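N-alpha-acetyltransferase 38, NatC auxiliary subunit (Saccharomyces cerevisiae, PDB 6YGA) serves as the small auxiliary subunit of the NatC complex, which acetylates the N-termini of nascent proteins at the ribosome. Local coordinates at residues V42-R45 against S50-M53. Sequence-based numbering, arbitrary orientation.
Sequences VEER and SRMM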
loop_
_atom_site.group_PDB
_atom_site.type_symbol
_atom_site.label_atom_id
_atom_site.label_comp_id
_atom_site.label_asym_id
_atom_site.label_seq_id
_atom_site.Cartn_x
_atom_site.Cartn_y
_atom_site.Cartn_z
ATOM N N VAL C 42 -12.756 27.923 4.113
ATOM C CA VAL C 42 -12.924 28.603 5.392
ATOM C C VAL C 42 -11.622 29.272 5.802
ATOM O O VAL C 42 -10.541 28.673 5.724
ATOM C CB VAL C 42 -13.400 27.615 6.467
ATOM C CG1 VAL C 42 -13.255 28.218 7.857
ATOM C CG2 VAL C 42 -14.837 27.225 6.217
ATOM N N GLU C 43 -11.720 30.525 6.237
ATOM C CA GLU C 43 -10.615 31.240 6.862
ATOM C C GLU C 43 -10.938 31.430 8.337
ATOM O O GLU C 43 -11.977 32.008 8.676
ATOM C CB GLU C 43 -10.371 32.592 6.193
ATOM C CG GLU C 43 -9.261 33.400 6.845
ATOM C CD GLU C 43 -9.082 34.767 6.214
ATOM O OE1 GLU C 43 -9.975 35.198 5.454
ATOM O OE2 GLU C 43 -8.047 35.412 6.476
ATOM N N GLU C 44 -10.053 30.946 9.205
ATOM C CA GLU C 44 -10.211 31.070 10.649
ATOM C C GLU C 44 -9.419 32.277 11.135
ATOM O O GLU C 44 -8.187 32.297 11.040
ATOM C CB GLU C 44 -9.741 29.805 11.365
ATOM C CG GLU C 44 -10.117 29.763 12.842
ATOM C CD GLU C 44 -9.153 28.938 13.672
ATOM O OE1 GLU C 44 -7.932 29.010 13.417
ATOM O OE2 GLU C 44 -9.615 28.218 14.580
ATOM N N ARG C 45 -10.124 33.273 11.658
ATOM C CA ARG C 45 -9.518 34.498 12.163
ATOM C C ARG C 45 -9.599 34.509 13.685
ATOM O O ARG C 45 -10.694 34.420 14.251
ATOM C CB ARG C 45 -10.217 35.728 11.584
ATOM C CG ARG C 45 -10.039 35.909 10.085
ATOM C CD ARG C 45 -10.779 37.146 9.605
ATOM N NE ARG C 45 -10.739 37.293 8.154
ATOM C CZ ARG C 45 -11.455 38.185 7.478
ATOM N NH1 ARG C 45 -12.270 39.007 8.125
ATOM N NH2 ARG C 45 -11.362 38.254 6.157
ATOM N N SER C 50 -4.464 34.533 11.248
ATOM C CA SER C 50 -5.379 34.062 10.220
ATOM C C SER C 50 -4.804 32.801 9.591
ATOM O O SER C 50 -3.584 32.647 9.485
ATOM C CB SER C 50 -5.620 35.138 9.151
ATOM O OG SER C 50 -6.079 34.570 7.937
ATOM N N ARG C 51 -5.689 31.896 9.178
ATOM C CA ARG C 51 -5.251 30.648 8.568
ATOM C C ARG C 51 -6.413 30.016 7.816
ATOM O O ARG C 51 -7.584 30.264 8.117
ATOM C CB ARG C 51 -4.695 29.673 9.613
ATOM C CG ARG C 51 -5.727 29.132 10.590
ATOM C CD ARG C 51 -5.143 27.983 11.397
ATOM N NE ARG C 51 -6.159 27.246 12.144
ATOM C CZ ARG C 51 -6.023 25.981 12.533
ATOM N NH1 ARG C 51 -4.916 25.311 12.239
ATOM N NH2 ARG C 51 -6.992 25.382 13.212
HETATM N N MSE C 52 -6.065 29.185 6.834
HETATM C CA MSE C 52 -7.050 28.470 6.024
HETATM C C MSE C 52 -7.310 27.078 6.591
HETATM O O MSE C 52 -6.395 26.425 7.092
HETATM C CB MSE C 52 -6.578 28.361 4.572
HETATM C CG MSE C 52 -6.358 29.695 3.877
HETATM SE SE MSE C 52 -7.924 30.852 3.945
HETATM C CE MSE C 52 -7.571 31.928 2.356
HETATM N N MSE C 53 -8.558 26.621 6.509
HETATM C CA MSE C 53 -8.927 25.325 7.074
HETATM C C MSE C 53 -9.741 24.461 6.108
HETATM O O MSE C 53 -10.084 23.323 6.426
HETATM C CB MSE C 53 -9.707 25.519 8.380
HETATM C CG MSE C 53 -8.943 26.285 9.450
HETATM SE SE MSE C 53 -9.635 25.973 11.245
HETATM C CE MSE C 53 -11.513 26.367 10.918
#
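The carboxylate of Glu44 lies at the edge of the Arg51 guanidinium, in an antiparallel beta hairpin of the Sm-like (LSM) fold. Strands 42-46 and 49-54 form this hairpin. The two flat groups are turned 34° apart. Arg51 NE gives a salt-bridged hydrogen bond of 2.8 Å to Glu44 OE1, which it reaches from above the carboxylate plane. CG of Arg51 sits between its backbone N and carbonyl carbon (chi1 68°), and from there the extended chain runs alongside Glu44, pointing the same way. The other oxygen, Glu44 OE2, forms a salt bridge with Arg22 and a hydrogen bond with Ser65 of the N-alpha-acetyltransferase 35 chain. Arg51 NH2 also hydrogen-bonds to that serine, so the buried ion pair lies at the subunit interface.

Selenomethionine Met53 packs beside this pair. Its SE is 3.8 Å from Glu44 CB, and its CE is 4.0 Å from Val42 CG1. Leu24 of strand 23-32 touches Val42, Glu44 and Met53.

Backbone bonds join the strands. Glu44 N donates to Arg51 O at 2.8 Å, and Arg51 N returns a more bent bond to Glu44 O. Met53 N donates to Val42 O at 3.0 Å.

The other face carries Glu43, Arg45, Ser50 and selenomethionine Met52. SE of Met52 lies 3.8 Å from Glu43 CB. Arg45 NH2 forms a salt bridge with Glu43 OE1, though its hydrogen bond there is weak, and a second salt bridge with Asp17 of the N-alpha-acetyltransferase 35 chain. Glu43 is stretched out, with CG anti to N (chi1 178°), which brings its carboxylate beside Ser50. There Ser50 OG donates to the anti lone pair of Glu43 OE2 at 2.6 Å.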